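Local coordinates for protein HAD family phosphatase (PDB 2ODA) that probably acts as a phosphatase-like hydrolase of the haloacid dehalogenase superfamily, belonging to a Pseudomonas-specific subfamily, at residues 2-14 and 179-191. Sequence-based numbering, arbitrary orientation.
Sequences PLPTFPALLFGLS and LESCLADIALRRS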
ATOM      1  N   PRO B   2       2.704  23.931  10.119  1.00 26.70           N
ATOM      2  CA  PRO B   2       3.591  23.847   8.953  1.00 26.19           C
ATOM      3  C   PRO B   2       3.091  22.827   7.926  1.00 25.24           C
ATOM      4  O   PRO B   2       2.041  22.217   8.128  1.00 24.98           O
ATOM      5  CB  PRO B   2       4.934  23.407   9.562  1.00 26.39           C
ATOM      6  CG  PRO B   2       4.572  22.757  10.878  1.00 27.27           C
ATOM      7  CD  PRO B   2       3.386  23.545  11.368  1.00 27.37           C
ATOM      8  N   LEU B   3       3.831  22.671   6.827  1.00 24.18           N
ATOM      9  CA  LEU B   3       3.492  21.710   5.766  1.00 22.59           C
ATOM     10  C   LEU B   3       3.455  20.255   6.279  1.00 21.45           C
ATOM     11  O   LEU B   3       4.104  19.929   7.276  1.00 21.63           O
ATOM     12  CB  LEU B   3       4.507  21.812   4.623  1.00 22.80           C
ATOM     13  CG  LEU B   3       4.701  23.161   3.915  1.00 23.00           C
ATOM     14  CD1 LEU B   3       6.096  23.221   3.276  1.00 22.88           C
ATOM     15  CD2 LEU B   3       3.627  23.419   2.888  1.00 21.48           C
ATOM     16  N   PRO B   4       2.683  19.383   5.598  1.00 19.88           N
ATOM     17  CA  PRO B   4       2.718  17.947   5.866  1.00 18.76           C
ATOM     18  C   PRO B   4       4.148  17.402   5.736  1.00 18.09           C
ATOM     19  O   PRO B   4       4.955  17.921   4.950  1.00 17.75           O
ATOM     20  CB  PRO B   4       1.845  17.368   4.751  1.00 18.90           C
ATOM     21  CG  PRO B   4       0.910  18.483   4.388  1.00 19.34           C
ATOM     22  CD  PRO B   4       1.715  19.730   4.539  1.00 19.21           C
ATOM     23  N   THR B   5       4.457  16.379   6.520  1.00 16.97           N
ATOM     24  CA  THR B   5       5.791  15.802   6.540  1.00 16.25           C
ATOM     25  C   THR B   5       5.768  14.462   5.819  1.00 14.99           C
ATOM     26  O   THR B   5       4.692  13.893   5.588  1.00 14.75           O
ATOM     27  CB  THR B   5       6.270  15.601   7.989  1.00 16.89           C
ATOM     28  OG1 THR B   5       5.287  14.816   8.687  1.00 16.25           O
ATOM     29  CG2 THR B   5       6.452  16.960   8.683  1.00 18.51           C
ATOM     30  N   PHE B   6       6.955  13.959   5.471  1.00 14.17           N
ATOM     31  CA  PHE B   6       7.097  12.676   4.780  1.00 13.03           C
ATOM     32  C   PHE B   6       7.562  11.591   5.747  1.00 12.64           C
ATOM     33  O   PHE B   6       8.600  11.742   6.406  1.00 13.90           O
ATOM     34  CB  PHE B   6       8.078  12.811   3.592  1.00 12.75           C
ATOM     35  CG  PHE B   6       7.665  13.848   2.600  1.00 11.80           C
ATOM     36  CD1 PHE B   6       6.722  13.545   1.621  1.00 10.84           C
ATOM     37  CD2 PHE B   6       8.202  15.138   2.643  1.00 11.72           C
ATOM     38  CE1 PHE B   6       6.315  14.502   0.684  1.00 10.27           C
ATOM     39  CE2 PHE B   6       7.784  16.108   1.732  1.00 10.17           C
ATOM     40  CZ  PHE B   6       6.832  15.783   0.757  1.00 11.80           C
ATOM     41  N   PRO B   7       6.792  10.497   5.860  1.00 12.42           N
ATOM     42  CA  PRO B   7       7.198   9.435   6.789  1.00 11.23           C
ATOM     43  C   PRO B   7       8.357   8.544   6.311  1.00 10.81           C
ATOM     44  O   PRO B   7       9.091   8.021   7.145  1.00 10.24           O
ATOM     45  CB  PRO B   7       5.928   8.611   6.978  1.00 11.95           C
ATOM     46  CG  PRO B   7       5.061   8.911   5.816  1.00 12.53           C
ATOM     47  CD  PRO B   7       5.500  10.214   5.205  1.00 11.85           C
ATOM     48  N   ALA B   8       8.530   8.394   5.000  1.00  9.04           N
ATOM     49  CA  ALA B   8       9.562   7.506   4.469  1.00  8.86           C
ATOM     50  C   ALA B   8       9.822   7.883   3.013  1.00  7.73           C
ATOM     51  O   ALA B   8       8.915   8.355   2.326  1.00  8.31           O
ATOM     52  CB  ALA B   8       9.121   6.049   4.558  1.00  8.32           C
ATOM     53  N   LEU B   9      11.052   7.651   2.569  1.00  6.96           N
ATOM     54  CA  LEU B   9      11.428   7.811   1.179  1.00  7.48           C
ATOM     55  C   LEU B   9      12.039   6.523   0.650  1.00  6.99           C
ATOM     56  O   LEU B   9      12.904   5.899   1.297  1.00  7.68           O
ATOM     57  CB  LEU B   9      12.402   8.985   0.987  1.00  7.19           C
ATOM     58  CG  LEU B   9      11.991  10.391   1.453  1.00  8.31           C
ATOM     59  CD1 LEU B   9      13.153  11.369   1.263  1.00  9.67           C
ATOM     60  CD2 LEU B   9      10.769  10.893   0.682  1.00  8.26           C
ATOM     61  N   LEU B  10      11.577   6.118  -0.530  1.00  6.15           N
ATOM     62  CA  LEU B  10      12.125   4.958  -1.246  1.00  5.24           C
ATOM     63  C   LEU B  10      12.900   5.446  -2.442  1.00  5.37           C
ATOM     64  O   LEU B  10      12.431   6.353  -3.131  1.00  5.49           O
ATOM     65  CB  LEU B  10      10.990   4.059  -1.726  1.00  4.01           C
ATOM     66  CG  LEU B  10      10.022   3.608  -0.623  1.00  5.64           C
ATOM     67  CD1 LEU B  10       8.962   2.684  -1.246  1.00  5.89           C
ATOM     68  CD2 LEU B  10      10.763   2.911   0.544  1.00  3.14           C
ATOM     69  N   PHE B  11      14.068   4.844  -2.707  1.00  6.03           N
ATOM     70  CA  PHE B  11      14.895   5.232  -3.860  1.00  6.01           C
ATOM     71  C   PHE B  11      15.243   4.020  -4.697  1.00  6.28           C
ATOM     72  O   PHE B  11      15.624   2.986  -4.165  1.00  6.45           O
ATOM     73  CB  PHE B  11      16.245   5.807  -3.395  1.00  6.10           C
ATOM     74  CG  PHE B  11      16.154   7.121  -2.699  1.00  6.14           C
ATOM     75  CD1 PHE B  11      15.980   7.181  -1.315  1.00  7.65           C
ATOM     76  CD2 PHE B  11      16.306   8.306  -3.409  1.00  8.24           C
ATOM     77  CE1 PHE B  11      15.928   8.428  -0.657  1.00  9.24           C
ATOM     78  CE2 PHE B  11      16.272   9.551  -2.760  1.00  7.57           C
ATOM     79  CZ  PHE B  11      16.087   9.597  -1.380  1.00  7.50           C
ATOM     80  N   GLY B  12      15.156   4.143  -6.013  1.00  6.63           N
ATOM     81  CA  GLY B  12      15.881   3.183  -6.855  1.00  5.65           C
ATOM     82  C   GLY B  12      17.377   3.257  -6.516  1.00  6.18           C
ATOM     83  O   GLY B  12      17.873   4.298  -6.100  1.00  6.51           O
ATOM     84  N   LEU B  13      18.108   2.169  -6.707  1.00  5.68           N
ATOM     85  CA  LEU B  13      19.539   2.209  -6.505  1.00  6.61           C
ATOM     86  C   LEU B  13      20.297   2.595  -7.785  1.00  6.10           C
ATOM     87  O   LEU B  13      20.746   3.751  -7.930  1.00  4.84           O
ATOM     88  CB  LEU B  13      20.031   0.888  -5.880  1.00  5.81           C
ATOM     89  CG  LEU B  13      21.526   0.810  -5.524  1.00  7.39           C
ATOM     90  CD1 LEU B  13      21.960   1.771  -4.360  1.00  4.68           C
ATOM     91  CD2 LEU B  13      21.866  -0.636  -5.213  1.00  5.20           C
ATOM     92  N   SER B  14      20.399   1.655  -8.720  1.00  5.75           N
ATOM     93  CA  SER B  14      21.009   1.909 -10.035  1.00  6.12           C
ATOM     94  C   SER B  14      20.228   2.961 -10.845  1.00  6.20           C
ATOM     95  O   SER B  14      18.983   2.920 -10.914  1.00  6.43           O
ATOM     96  CB  SER B  14      21.135   0.576 -10.807  1.00  6.27           C
ATOM     97  OG  SER B  14      21.465   0.788 -12.169  1.00  8.16           O
ATOM     98  N   LEU B 179      16.057  17.472  -5.003  1.00  8.05           N
ATOM     99  CA  LEU B 179      15.078  16.682  -4.257  1.00  8.26           C
ATOM    100  C   LEU B 179      14.395  17.475  -3.137  1.00  8.40           C
ATOM    101  O   LEU B 179      13.200  17.361  -2.946  1.00  7.39           O
ATOM    102  CB  LEU B 179      15.700  15.404  -3.678  1.00  7.97           C
ATOM    103  CG  LEU B 179      14.736  14.501  -2.893  1.00  7.16           C
ATOM    104  CD1 LEU B 179      13.670  13.882  -3.816  1.00  7.33           C
ATOM    105  CD2 LEU B 179      15.521  13.415  -2.238  1.00  4.25           C
ATOM    106  N   GLU B 180      15.169  18.253  -2.389  1.00  8.95           N
ATOM    107  CA  GLU B 180      14.626  18.969  -1.229  1.00  9.31           C
ATOM    108  C   GLU B 180      13.493  19.906  -1.633  1.00  8.88           C
ATOM    109  O   GLU B 180      12.394  19.862  -1.053  1.00  8.59           O
ATOM    110  CB  GLU B 180      15.764  19.722  -0.509  1.00 10.84           C
ATOM    111  CG  GLU B 180      15.514  20.097   0.941  1.00 14.91           C
ATOM    112  CD  GLU B 180      16.787  20.001   1.819  1.00 18.79           C
ATOM    113  OE1 GLU B 180      16.621  19.837   3.031  1.00 22.51           O
ATOM    114  OE2 GLU B 180      17.939  20.062   1.311  1.00 21.25           O
ATOM    115  N   SER B 181      13.745  20.719  -2.654  1.00  8.80           N
ATOM    116  CA  SER B 181      12.752  21.636  -3.207  1.00  8.76           C
ATOM    117  C   SER B 181      11.568  20.900  -3.827  1.00  8.23           C
ATOM    118  O   SER B 181      10.433  21.353  -3.735  1.00  6.82           O
ATOM    119  CB  SER B 181      13.389  22.496  -4.292  1.00  9.25           C
ATOM    120  OG  SER B 181      14.246  23.424  -3.686  1.00 13.05           O
ATOM    121  N   CYS B 182      11.845  19.765  -4.460  1.00  7.45           N
ATOM    122  CA  CYS B 182      10.779  18.964  -5.067  1.00  7.80           C
ATOM    123  C   CYS B 182       9.811  18.444  -3.997  1.00  7.51           C
ATOM    124  O   CYS B 182       8.569  18.578  -4.135  1.00  7.77           O
ATOM    125  CB  CYS B 182      11.414  17.795  -5.842  1.00  7.62           C
ATOM    126  SG  CYS B 182      10.258  16.707  -6.622  1.00  8.37           S
ATOM    127  N   LEU B 183      10.384  17.882  -2.929  1.00  7.22           N
ATOM    128  CA  LEU B 183       9.604  17.411  -1.772  1.00  7.40           C
ATOM    129  C   LEU B 183       8.814  18.532  -1.132  1.00  7.56           C
ATOM    130  O   LEU B 183       7.654  18.334  -0.796  1.00  7.72           O
ATOM    131  CB  LEU B 183      10.487  16.718  -0.729  1.00  7.60           C
ATOM    132  CG  LEU B 183      11.083  15.354  -1.124  1.00  7.46           C
ATOM    133  CD1 LEU B 183      12.192  14.952  -0.150  1.00 10.41           C
ATOM    134  CD2 LEU B 183       9.999  14.284  -1.161  1.00  8.62           C
ATOM    135  N   ALA B 184       9.427  19.708  -0.974  1.00  7.90           N
ATOM    136  CA  ALA B 184       8.717  20.855  -0.371  1.00  8.41           C
ATOM    137  C   ALA B 184       7.482  21.230  -1.190  1.00  8.70           C
ATOM    138  O   ALA B 184       6.424  21.552  -0.629  1.00  8.61           O
ATOM    139  CB  ALA B 184       9.665  22.070  -0.188  1.00  8.48           C
ATOM    140  N   ASP B 185       7.598  21.163  -2.520  1.00  8.04           N
ATOM    141  CA  ASP B 185       6.450  21.499  -3.375  1.00  8.06           C
ATOM    142  C   ASP B 185       5.362  20.414  -3.321  1.00  7.94           C
ATOM    143  O   ASP B 185       4.170  20.727  -3.365  1.00  8.28           O
ATOM    144  CB  ASP B 185       6.894  21.810  -4.812  1.00  7.96           C
ATOM    145  CG  ASP B 185       5.987  22.818  -5.485  1.00 11.50           C
ATOM    146  OD1 ASP B 185       5.746  23.897  -4.877  1.00 12.36           O
ATOM    147  OD2 ASP B 185       5.473  22.502  -6.577  1.00 11.63           O
ATOM    148  N   ILE B 186       5.754  19.143  -3.204  1.00  7.03           N
ATOM    149  CA  ILE B 186       4.760  18.075  -2.975  1.00  6.91           C
ATOM    150  C   ILE B 186       4.044  18.264  -1.624  1.00  6.86           C
ATOM    151  O   ILE B 186       2.819  18.048  -1.509  1.00  6.89           O
ATOM    152  CB  ILE B 186       5.377  16.675  -3.137  1.00  6.81           C
ATOM    153  CG1 ILE B 186       5.633  16.408  -4.646  1.00  7.07           C
ATOM    154  CG2 ILE B 186       4.458  15.586  -2.513  1.00  7.60           C
ATOM    155  CD1 ILE B 186       6.552  15.160  -4.945  1.00  6.41           C
ATOM    156  N   ALA B 187       4.788  18.691  -0.609  1.00  7.00           N
ATOM    157  CA  ALA B 187       4.167  18.924   0.708  1.00  7.69           C
ATOM    158  C   ALA B 187       3.089  20.011   0.605  1.00  8.37           C
ATOM    159  O   ALA B 187       2.016  19.870   1.193  1.00  9.14           O
ATOM    160  CB  ALA B 187       5.225  19.295   1.745  1.00  8.84           C
ATOM    161  N   LEU B 188       3.383  21.076  -0.153  1.00  9.40           N
ATOM    162  CA  LEU B 188       2.437  22.160  -0.443  1.00  9.92           C
ATOM    163  C   LEU B 188       1.217  21.646  -1.188  1.00  9.40           C
ATOM    164  O   LEU B 188       0.082  21.929  -0.789  1.00 10.39           O
ATOM    165  CB  LEU B 188       3.114  23.293  -1.234  1.00  9.58           C
ATOM    166  CG  LEU B 188       2.364  24.617  -1.532  1.00 10.57           C
ATOM    167  CD1 LEU B 188       1.808  25.322  -0.256  1.00 10.59           C
ATOM    168  CD2 LEU B 188       3.287  25.598  -2.327  1.00 10.71           C
ATOM    169  N   ARG B 189       1.432  20.885  -2.258  1.00  9.04           N
ATOM    170  CA  ARG B 189       0.303  20.191  -2.940  1.00  8.84           C
ATOM    171  C   ARG B 189      -0.568  19.356  -1.978  1.00  9.35           C
ATOM    172  O   ARG B 189      -1.800  19.464  -1.985  1.00  8.34           O
ATOM    173  CB  ARG B 189       0.794  19.344  -4.132  1.00  8.23           C
ATOM    174  CG  ARG B 189       1.244  20.201  -5.296  1.00  8.12           C
ATOM    175  CD  ARG B 189       2.246  19.499  -6.214  1.00  8.07           C
ATOM    176  NE  ARG B 189       1.659  18.318  -6.839  1.00  7.90           N
ATOM    177  CZ  ARG B 189       2.261  17.574  -7.757  1.00  7.50           C
ATOM    178  NH1 ARG B 189       3.466  17.914  -8.190  1.00  8.07           N
ATOM    179  NH2 ARG B 189       1.638  16.507  -8.262  1.00  8.24           N
ATOM    180  N   ARG B 190       0.082  18.594  -1.103  1.00  9.88           N
ATOM    181  CA  ARG B 190      -0.616  17.808  -0.072  1.00  9.78           C
ATOM    182  C   ARG B 190      -1.437  18.686   0.864  1.00 10.71           C
ATOM    183  O   ARG B 190      -2.556  18.316   1.248  1.00 10.04           O
ATOM    184  CB  ARG B 190       0.377  16.968   0.736  1.00 10.19           C
ATOM    185  CG  ARG B 190       0.941  15.775  -0.059  1.00  9.69           C
ATOM    186  CD  ARG B 190       1.935  14.972   0.754  1.00  9.14           C
ATOM    187  NE  ARG B 190       1.333  14.415   1.968  1.00 11.77           N
ATOM    188  CZ  ARG B 190       2.023  14.102   3.061  1.00 13.53           C
ATOM    189  NH1 ARG B 190       3.331  14.256   3.083  1.00 13.08           N
ATOM    190  NH2 ARG B 190       1.408  13.618   4.129  1.00 15.97           N
ATOM    191  N   SER B 191      -0.881  19.851   1.210  1.00 11.29           N
ATOM    192  CA  SER B 191      -1.544  20.799   2.101  1.00 12.19           C
ATOM    193  C   SER B 191      -2.834  21.316   1.459  1.00 12.55           C
ATOM    194  O   SER B 191      -3.771  21.691   2.161  1.00 12.63           O
ATOM    195  CB  SER B 191      -0.588  21.953   2.479  1.00 11.19           C
ATOM    196  OG  SER B 191      -0.547  22.967   1.475  1.00 10.21           O
TER
HETATM  197  O   HOH W   1       2.600  12.499   6.683  1.00 37.44           O
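F6 and R190 are the chief side chains joining the N-terminal lead-in of the chain to helix 179-191, and they illustrate how a ring and a guanidinium can help to fix an extended segment along a helix. The F6 ring lies with one face against L183, whose CD2 stands 4.0 Å from the ring centroid in a CH-pi contact only 10° off the normal. I186 CG2 meets the same ring at its edge, and A187 CB approaches F6 CZ. R190 bends at chi3 (60°), which turns its guanidinium so that one face lies against P4 CB, 3.7 Å above the guanidinium plane. Within that plane R190 NH1 gives T5 O a nearly straight bond (2.9 Å, 169°), although it reaches the carbonyl from above the peptide plane. A water receives a bond from R190 NH2 and donates to T5 O, a second grip on that oxygen. Outward along the helix, L3 CB rests on A187 CB and L3 CD2 on L188. Inward, L9 and L183 meet tip to tip, and L179 CD2 touches the edge of F11. Strand 9-12 lies inside the parallel sheet between 55-58 and 109-112; L179, C182 and L183 pack onto I129 of strand 127-131, the layered alpha/beta architecture of the Rossmann-like HAD core.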